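Local coordinates for immunoreactive 84kD antigen PG93 (Porphyromonas gingivalis, PDB 5M11), which serves as an essential cell-surface component of the type-IX secretion system of this oral bacterium and binds zinc and calcium ions, at residues Val360-Ile374 against Gly389-Ala403. Sequence-based numbering, arbitrary orientation.
Sequences VQEQLGGGFSFNDAI and GTWGNGLFEFKDGKA. With ZN (zinc ion), chain D.
Phe370 turns the edge of its ring onto one face of the Phe396 ring in a T-shaped pair, with centroids 5.1 Å apart and planes at 72°. Its CG stands anti to the backbone N (chi1 -168°), which swings the ring back toward strand 394-399 although its CB starts off the other way; the CG1 methyl of Val360 lies over one face of the same ring. Leu364 CD1 meets the rim of Phe396 at CD1, 3.7 Å away, near the ring plane, and Phe368 CE1 reaches the same rim at Phe396 CE1, also near that plane, the two rings being inclined to each other. Val360 divides its branches, CG1 toward Phe396 and Ala403 CB, CG2 to the edge of Phe398 at CZ (3.9 Å). Helix 357-364 and residues Phe368-Phe370 pack on the sheet face that carries Phe396 and Phe398; the sheet is a four-stranded antiparallel meander, consistent with a beta-propeller blade, whose first two strands, 373-378 and 386-390, form a hairpin. At the hairpin's open end Trp391 N donates to Asp372 O (2.8 Å) and Ile374 N to Gly389 O (2.9 Å), flanking the non-hydrogen-bonded pair Ala373-Thr390. Ile374 CD1 rests against Trp391 CE3. The loop after the helix is held by the Asn393 amide: OD1 accepts from Ser369 N at 3.0 Å, with the donor well above the carbonyl plane, and ND2 donates to Ser369 OG at 2.8 Å along a bent path (138°). Lys357 NZ also hydrogen-bonds to Ser369 O and Asn371 OD1. Beyond the packed rings, Lys399 NZ binds a zinc ion together with Asp382 and Asp384.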
ATOM      1  N   VAL A 360      -8.188  21.484  -2.476  1.00 77.69           N
ATOM      2  CA  VAL A 360      -7.109  22.471  -2.592  1.00 75.79           C
ATOM      3  C   VAL A 360      -7.425  23.491  -3.689  1.00 82.53           C
ATOM      4  O   VAL A 360      -7.265  24.697  -3.464  1.00 83.04           O
ATOM      5  CB  VAL A 360      -5.743  21.771  -2.799  1.00 76.73           C
ATOM      6  CG1 VAL A 360      -4.637  22.764  -3.149  1.00 75.94           C
ATOM      7  CG2 VAL A 360      -5.361  20.981  -1.554  1.00 73.67           C
ATOM      8  N   GLN A 361      -7.906  23.018  -4.847  1.00 80.63           N
ATOM      9  CA  GLN A 361      -8.275  23.877  -5.972  1.00 83.51           C
ATOM     10  C   GLN A 361      -9.416  24.842  -5.610  1.00 88.93           C
ATOM     11  O   GLN A 361      -9.414  25.964  -6.107  1.00 90.09           O
ATOM     12  CB  GLN A 361      -8.667  23.037  -7.187  1.00 87.15           C
ATOM     13  CG  GLN A 361      -7.491  22.598  -8.056  1.00 93.69           C
ATOM     14  CD  GLN A 361      -7.921  21.638  -9.145  1.00117.48           C
ATOM     15  OE1 GLN A 361      -7.308  20.594  -9.340  1.00108.23           O
ATOM     16  NE2 GLN A 361      -8.995  21.950  -9.878  1.00117.36           N
ATOM     17  N   GLU A 362     -10.376  24.404  -4.749  1.00 85.27           N
ATOM     18  CA  GLU A 362     -11.526  25.199  -4.277  1.00 87.39           C
ATOM     19  C   GLU A 362     -11.094  26.239  -3.253  1.00 90.36           C
ATOM     20  O   GLU A 362     -11.584  27.368  -3.291  1.00 92.48           O
ATOM     21  CB  GLU A 362     -12.609  24.301  -3.645  1.00 88.91           C
ATOM     22  CG  GLU A 362     -13.445  23.505  -4.636  1.00103.39           C
ATOM     23  CD  GLU A 362     -14.280  22.364  -4.074  1.00130.02           C
ATOM     24  OE1 GLU A 362     -14.021  21.916  -2.931  1.00117.00           O
ATOM     25  OE2 GLU A 362     -15.174  21.886  -4.809  1.00132.28           O
ATOM     26  N   GLN A 363     -10.207  25.839  -2.315  1.00 83.65           N
ATOM     27  CA  GLN A 363      -9.678  26.664  -1.226  1.00 81.90           C
ATOM     28  C   GLN A 363      -8.801  27.795  -1.751  1.00 87.80           C
ATOM     29  O   GLN A 363      -8.792  28.880  -1.165  1.00 88.06           O
ATOM     30  CB  GLN A 363      -8.879  25.806  -0.240  1.00 78.93           C
ATOM     31  CG  GLN A 363      -9.749  25.002   0.711  1.00 88.83           C
ATOM     32  CD  GLN A 363      -8.988  23.915   1.421  1.00107.69           C
ATOM     33  OE1 GLN A 363      -9.098  23.740   2.635  1.00103.98           O
ATOM     34  NE2 GLN A 363      -8.219  23.137   0.679  1.00101.48           N
ATOM     35  N   LEU A 364      -8.054  27.545  -2.837  1.00 85.12           N
ATOM     36  CA  LEU A 364      -7.184  28.566  -3.407  1.00 86.15           C
ATOM     37  C   LEU A 364      -7.839  29.269  -4.582  1.00 98.16           C
ATOM     38  O   LEU A 364      -7.585  30.463  -4.792  1.00100.03           O
ATOM     39  CB  LEU A 364      -5.833  27.989  -3.816  1.00 83.19           C
ATOM     40  CG  LEU A 364      -4.886  27.753  -2.661  1.00 84.06           C
ATOM     41  CD1 LEU A 364      -3.726  26.877  -3.069  1.00 82.30           C
ATOM     42  CD2 LEU A 364      -4.405  29.044  -2.088  1.00 85.35           C
ATOM     43  N   GLY A 365      -8.661  28.528  -5.333  1.00 98.08           N
ATOM     44  CA  GLY A 365      -9.387  29.024  -6.495  1.00102.63           C
ATOM     45  C   GLY A 365      -8.512  29.356  -7.688  1.00108.75           C
ATOM     46  O   GLY A 365      -7.335  29.725  -7.543  1.00106.94           O
ATOM     47  N   GLY A 366      -9.102  29.245  -8.869  1.00107.89           N
ATOM     48  CA  GLY A 366      -8.409  29.585 -10.100  1.00108.89           C
ATOM     49  C   GLY A 366      -7.895  28.428 -10.920  1.00111.04           C
ATOM     50  O   GLY A 366      -8.208  27.265 -10.652  1.00108.94           O
ATOM     51  N   GLY A 367      -7.107  28.790 -11.924  1.00109.03           N
ATOM     52  CA  GLY A 367      -6.526  27.887 -12.902  1.00109.43           C
ATOM     53  C   GLY A 367      -5.125  27.423 -12.587  1.00109.95           C
ATOM     54  O   GLY A 367      -4.151  28.147 -12.818  1.00109.28           O
ATOM     55  N   PHE A 368      -5.051  26.194 -12.039  1.00103.70           N
ATOM     56  CA  PHE A 368      -3.898  25.347 -11.687  1.00 99.68           C
ATOM     57  C   PHE A 368      -4.491  23.958 -11.465  1.00103.10           C
ATOM     58  O   PHE A 368      -5.718  23.856 -11.345  1.00104.12           O
ATOM     59  CB  PHE A 368      -3.081  25.879 -10.498  1.00 97.23           C
ATOM     60  CG  PHE A 368      -3.847  26.010  -9.210  1.00 96.59           C
ATOM     61  CD1 PHE A 368      -3.767  25.024  -8.235  1.00 96.23           C
ATOM     62  CD2 PHE A 368      -4.632  27.132  -8.960  1.00100.15           C
ATOM     63  CE1 PHE A 368      -4.471  25.152  -7.035  1.00 95.88           C
ATOM     64  CE2 PHE A 368      -5.347  27.251  -7.767  1.00101.58           C
ATOM     65  CZ  PHE A 368      -5.261  26.261  -6.813  1.00 96.65           C
ATOM     66  N   SER A 369      -3.685  22.893 -11.481  1.00 98.22           N
ATOM     67  CA  SER A 369      -4.310  21.575 -11.426  1.00 98.30           C
ATOM     68  C   SER A 369      -4.138  20.782 -10.108  1.00 98.25           C
ATOM     69  O   SER A 369      -4.877  19.810  -9.927  1.00 99.66           O
ATOM     70  CB  SER A 369      -3.830  20.717 -12.595  1.00103.82           C
ATOM     71  OG  SER A 369      -2.425  20.520 -12.602  1.00110.24           O
ATOM     72  N   PHE A 370      -3.234  21.186  -9.195  1.00 88.69           N
ATOM     73  CA  PHE A 370      -2.934  20.458  -7.941  1.00 83.88           C
ATOM     74  C   PHE A 370      -2.773  18.958  -8.196  1.00 87.72           C
ATOM     75  O   PHE A 370      -3.611  18.144  -7.797  1.00 87.01           O
ATOM     76  CB  PHE A 370      -3.914  20.702  -6.768  1.00 83.77           C
ATOM     77  CG  PHE A 370      -3.354  20.151  -5.464  1.00 80.58           C
ATOM     78  CD1 PHE A 370      -2.144  20.612  -4.954  1.00 79.62           C
ATOM     79  CD2 PHE A 370      -4.008  19.132  -4.780  1.00 81.31           C
ATOM     80  CE1 PHE A 370      -1.620  20.087  -3.769  1.00 76.94           C
ATOM     81  CE2 PHE A 370      -3.477  18.605  -3.595  1.00 79.96           C
ATOM     82  CZ  PHE A 370      -2.288  19.084  -3.100  1.00 75.42           C
ATOM     83  N   ASN A 371      -1.703  18.626  -8.919  1.00 84.94           N
ATOM     84  CA  ASN A 371      -1.324  17.266  -9.264  1.00 84.68           C
ATOM     85  C   ASN A 371       0.110  17.006  -8.851  1.00 86.12           C
ATOM     86  O   ASN A 371       0.914  17.938  -8.733  1.00 85.35           O
ATOM     87  CB  ASN A 371      -1.477  17.012 -10.779  1.00 89.24           C
ATOM     88  CG  ASN A 371      -2.886  16.916 -11.319  1.00105.13           C
ATOM     89  OD1 ASN A 371      -3.795  16.318 -10.726  1.00 94.35           O
ATOM     90  ND2 ASN A 371      -3.065  17.424 -12.522  1.00 99.43           N
ATOM     91  N   ASP A 372       0.424  15.718  -8.671  1.00 81.03           N
ATOM     92  CA  ASP A 372       1.725  15.154  -8.356  1.00 78.08           C
ATOM     93  C   ASP A 372       2.397  15.883  -7.209  1.00 77.49           C
ATOM     94  O   ASP A 372       3.477  16.456  -7.382  1.00 76.51           O
ATOM     95  CB  ASP A 372       2.643  15.119  -9.596  1.00 82.11           C
ATOM     96  CG  ASP A 372       1.937  14.773 -10.892  1.00 95.86           C
ATOM     97  OD1 ASP A 372       1.507  13.603 -11.041  1.00 96.38           O
ATOM     98  OD2 ASP A 372       1.808  15.674 -11.755  1.00104.29           O
ATOM     99  N   ALA A 373       1.750  15.860  -6.030  1.00 71.72           N
ATOM    100  CA  ALA A 373       2.324  16.380  -4.791  1.00 68.62           C
ATOM    101  C   ALA A 373       3.405  15.377  -4.381  1.00 71.11           C
ATOM    102  O   ALA A 373       3.089  14.210  -4.153  1.00 70.19           O
ATOM    103  CB  ALA A 373       1.240  16.518  -3.731  1.00 68.53           C
ATOM    104  N   ILE A 374       4.680  15.781  -4.403  1.00 68.11           N
ATOM    105  CA  ILE A 374       5.767  14.818  -4.191  1.00 67.65           C
ATOM    106  C   ILE A 374       6.681  15.067  -2.954  1.00 70.19           C
ATOM    107  O   ILE A 374       7.511  14.189  -2.658  1.00 70.30           O
ATOM    108  CB  ILE A 374       6.638  14.723  -5.468  1.00 72.56           C
ATOM    109  CG1 ILE A 374       6.998  16.114  -6.006  1.00 73.90           C
ATOM    110  CG2 ILE A 374       5.956  13.870  -6.527  1.00 75.70           C
ATOM    111  CD1 ILE A 374       8.267  16.163  -6.535  1.00 84.69           C
ATOM    112  N   GLY A 389       5.469  20.569  -2.187  1.00 60.41           N
ATOM    113  CA  GLY A 389       6.057  20.742  -3.504  1.00 61.82           C
ATOM    114  C   GLY A 389       5.411  19.810  -4.498  1.00 68.21           C
ATOM    115  O   GLY A 389       5.454  18.586  -4.321  1.00 68.37           O
ATOM    116  N   THR A 390       4.758  20.391  -5.520  1.00 65.98           N
ATOM    117  CA  THR A 390       4.127  19.639  -6.599  1.00 67.75           C
ATOM    118  C   THR A 390       5.049  19.632  -7.812  1.00 72.86           C
ATOM    119  O   THR A 390       5.678  20.650  -8.132  1.00 73.06           O
ATOM    120  CB  THR A 390       2.749  20.189  -6.964  1.00 81.81           C
ATOM    121  OG1 THR A 390       2.877  21.558  -7.330  1.00 85.71           O
ATOM    122  CG2 THR A 390       1.719  20.008  -5.849  1.00 79.35           C
ATOM    123  N   TRP A 391       5.140  18.481  -8.482  1.00 69.90           N
ATOM    124  CA  TRP A 391       5.987  18.367  -9.654  1.00 71.43           C
ATOM    125  C   TRP A 391       5.206  18.849 -10.893  1.00 78.30           C
ATOM    126  O   TRP A 391       4.505  18.071 -11.550  1.00 79.90           O
ATOM    127  CB  TRP A 391       6.524  16.938  -9.791  1.00 69.73           C
ATOM    128  CG  TRP A 391       7.781  16.851 -10.594  1.00 71.86           C
ATOM    129  CD1 TRP A 391       7.921  16.298 -11.832  1.00 77.71           C
ATOM    130  CD2 TRP A 391       9.078  17.339 -10.220  1.00 70.43           C
ATOM    131  NE1 TRP A 391       9.220  16.416 -12.257  1.00 78.08           N
ATOM    132  CE2 TRP A 391       9.955  17.054 -11.287  1.00 76.99           C
ATOM    133  CE3 TRP A 391       9.577  18.038  -9.103  1.00 69.00           C
ATOM    134  CZ2 TRP A 391      11.305  17.437 -11.267  1.00 76.01           C
ATOM    135  CZ3 TRP A 391      10.911  18.420  -9.091  1.00 70.08           C
ATOM    136  CH2 TRP A 391      11.756  18.128 -10.166  1.00 72.99           C
ATOM    137  N   GLY A 392       5.291  20.159 -11.137  1.00 74.91           N
ATOM    138  CA  GLY A 392       4.616  20.828 -12.239  1.00 77.97           C
ATOM    139  C   GLY A 392       3.702  21.981 -11.863  1.00 83.11           C
ATOM    140  O   GLY A 392       3.555  22.908 -12.657  1.00 86.20           O
ATOM    141  N   ASN A 393       3.089  21.960 -10.660  1.00 78.28           N
ATOM    142  CA  ASN A 393       2.131  23.000 -10.248  1.00 79.51           C
ATOM    143  C   ASN A 393       2.637  24.037  -9.187  1.00 80.93           C
ATOM    144  O   ASN A 393       1.868  24.920  -8.783  1.00 81.62           O
ATOM    145  CB  ASN A 393       0.841  22.355  -9.743  1.00 83.30           C
ATOM    146  CG  ASN A 393      -0.044  21.856 -10.855  1.00113.23           C
ATOM    147  OD1 ASN A 393      -0.653  22.641 -11.606  1.00105.18           O
ATOM    148  ND2 ASN A 393      -0.134  20.533 -10.973  1.00107.95           N
ATOM    149  N   GLY A 394       3.895  23.941  -8.771  1.00 74.14           N
ATOM    150  CA  GLY A 394       4.478  24.901  -7.836  1.00 71.41           C
ATOM    151  C   GLY A 394       4.559  24.498  -6.379  1.00 68.88           C
ATOM    152  O   GLY A 394       4.507  23.313  -6.049  1.00 66.25           O
ATOM    153  N   LEU A 395       4.750  25.500  -5.506  1.00 62.80           N
ATOM    154  CA  LEU A 395       4.862  25.339  -4.060  1.00 59.27           C
ATOM    155  C   LEU A 395       3.549  25.732  -3.402  1.00 66.24           C
ATOM    156  O   LEU A 395       2.930  26.737  -3.775  1.00 68.93           O
ATOM    157  CB  LEU A 395       6.019  26.197  -3.525  1.00 57.85           C
ATOM    158  CG  LEU A 395       6.373  26.100  -2.041  1.00 58.71           C
ATOM    159  CD1 LEU A 395       6.668  24.682  -1.633  1.00 57.00           C
ATOM    160  CD2 LEU A 395       7.563  26.948  -1.737  1.00 58.43           C
ATOM    161  N   PHE A 396       3.115  24.937  -2.428  1.00 61.31           N
ATOM    162  CA  PHE A 396       1.851  25.166  -1.748  1.00 61.48           C
ATOM    163  C   PHE A 396       2.068  25.351  -0.265  1.00 65.34           C
ATOM    164  O   PHE A 396       2.903  24.678   0.339  1.00 62.93           O
ATOM    165  CB  PHE A 396       0.880  24.011  -2.028  1.00 63.30           C
ATOM    166  CG  PHE A 396       0.328  24.006  -3.441  1.00 67.43           C
ATOM    167  CD1 PHE A 396      -0.928  24.541  -3.718  1.00 72.33           C
ATOM    168  CD2 PHE A 396       1.057  23.449  -4.492  1.00 69.49           C
ATOM    169  CE1 PHE A 396      -1.445  24.517  -5.019  1.00 76.02           C
ATOM    170  CE2 PHE A 396       0.550  23.457  -5.801  1.00 75.04           C
ATOM    171  CZ  PHE A 396      -0.706  23.968  -6.050  1.00 75.50           C
ATOM    172  N   GLU A 397       1.337  26.311   0.309  1.00 64.02           N
ATOM    173  CA  GLU A 397       1.386  26.635   1.726  1.00 62.40           C
ATOM    174  C   GLU A 397       0.100  26.191   2.371  1.00 67.59           C
ATOM    175  O   GLU A 397      -0.993  26.566   1.917  1.00 69.72           O
ATOM    176  CB  GLU A 397       1.619  28.143   1.949  1.00 64.67           C
ATOM    177  CG  GLU A 397       1.938  28.497   3.393  1.00 70.66           C
ATOM    178  CD  GLU A 397       2.496  29.880   3.673  1.00 92.92           C
ATOM    179  OE1 GLU A 397       2.726  30.649   2.715  1.00 93.57           O
ATOM    180  OE2 GLU A 397       2.731  30.186   4.862  1.00 90.47           O
ATOM    181  N   PHE A 398       0.232  25.385   3.424  1.00 62.06           N
ATOM    182  CA  PHE A 398      -0.897  24.932   4.220  1.00 61.95           C
ATOM    183  C   PHE A 398      -0.789  25.577   5.587  1.00 66.65           C
ATOM    184  O   PHE A 398       0.326  25.758   6.093  1.00 64.65           O
ATOM    185  CB  PHE A 398      -0.949  23.411   4.289  1.00 61.88           C
ATOM    186  CG  PHE A 398      -1.359  22.776   2.978  1.00 63.91           C
ATOM    187  CD1 PHE A 398      -2.679  22.415   2.742  1.00 67.73           C
ATOM    188  CD2 PHE A 398      -0.423  22.553   1.969  1.00 64.80           C
ATOM    189  CE1 PHE A 398      -3.057  21.845   1.522  1.00 69.23           C
ATOM    190  CE2 PHE A 398      -0.807  21.993   0.747  1.00 67.80           C
ATOM    191  CZ  PHE A 398      -2.117  21.634   0.535  1.00 67.13           C
ATOM    192  N   LYS A 399      -1.932  26.036   6.127  1.00 65.70           N
ATOM    193  CA  LYS A 399      -1.991  26.713   7.418  1.00 66.40           C
ATOM    194  C   LYS A 399      -3.386  26.526   8.049  1.00 75.41           C
ATOM    195  O   LYS A 399      -4.414  26.882   7.444  1.00 77.81           O
ATOM    196  CB  LYS A 399      -1.618  28.201   7.260  1.00 69.44           C
ATOM    197  CG  LYS A 399      -1.496  29.011   8.552  1.00 88.57           C
ATOM    198  CD  LYS A 399      -0.116  28.964   9.194  1.00100.96           C
ATOM    199  CE  LYS A 399      -0.046  29.769  10.473  1.00115.30           C
ATOM    200  NZ  LYS A 399      -0.782  29.127  11.598  1.00123.46           N
ATOM    201  N   ASP A 400      -3.401  25.941   9.269  1.00 72.33           N
ATOM    202  CA  ASP A 400      -4.585  25.675  10.093  1.00 74.42           C
ATOM    203  C   ASP A 400      -5.714  24.908   9.341  1.00 79.17           C
ATOM    204  O   ASP A 400      -6.887  25.293   9.402  1.00 80.80           O
ATOM    205  CB  ASP A 400      -5.122  26.974  10.733  1.00 79.38           C
ATOM    206  CG  ASP A 400      -4.330  27.386  11.958  1.00 95.26           C
ATOM    207  OD1 ASP A 400      -3.447  28.259  11.826  1.00 97.20           O
ATOM    208  OD2 ASP A 400      -4.564  26.804  13.045  1.00102.14           O
ATOM    209  N   GLY A 401      -5.334  23.805   8.689  1.00 74.05           N
ATOM    210  CA  GLY A 401      -6.250  22.896   8.001  1.00 74.03           C
ATOM    211  C   GLY A 401      -6.824  23.326   6.668  1.00 77.75           C
ATOM    212  O   GLY A 401      -7.852  22.780   6.238  1.00 78.21           O
ATOM    213  N   LYS A 402      -6.157  24.285   5.996  1.00 73.14           N
ATOM    214  CA  LYS A 402      -6.565  24.820   4.691  1.00 74.72           C
ATOM    215  C   LYS A 402      -5.339  25.247   3.891  1.00 76.66           C
ATOM    216  O   LYS A 402      -4.305  25.551   4.492  1.00 75.58           O
ATOM    217  CB  LYS A 402      -7.520  26.026   4.869  1.00 80.49           C
ATOM    218  CG  LYS A 402      -8.950  25.691   5.306  1.00 92.09           C
ATOM    219  CD  LYS A 402      -9.777  26.934   5.570  1.00105.10           C
ATOM    220  CE  LYS A 402     -11.113  26.604   6.196  1.00121.08           C
ATOM    221  NZ  LYS A 402     -11.986  27.806   6.298  1.00133.04           N
ATOM    222  N   ALA A 403      -5.442  25.284   2.547  1.00 72.36           N
ATOM    223  CA  ALA A 403      -4.326  25.726   1.704  1.00 70.80           C
ATOM    224  C   ALA A 403      -4.411  27.220   1.554  1.00 75.59           C
ATOM    225  O   ALA A 403      -5.287  27.720   0.846  1.00 78.87           O
ATOM    226  CB  ALA A 403      -4.366  25.042   0.344  1.00 72.13           C
TER
HETATM  227 ZN    ZN D 803      -0.193  27.487  12.770  1.00106.34          ZN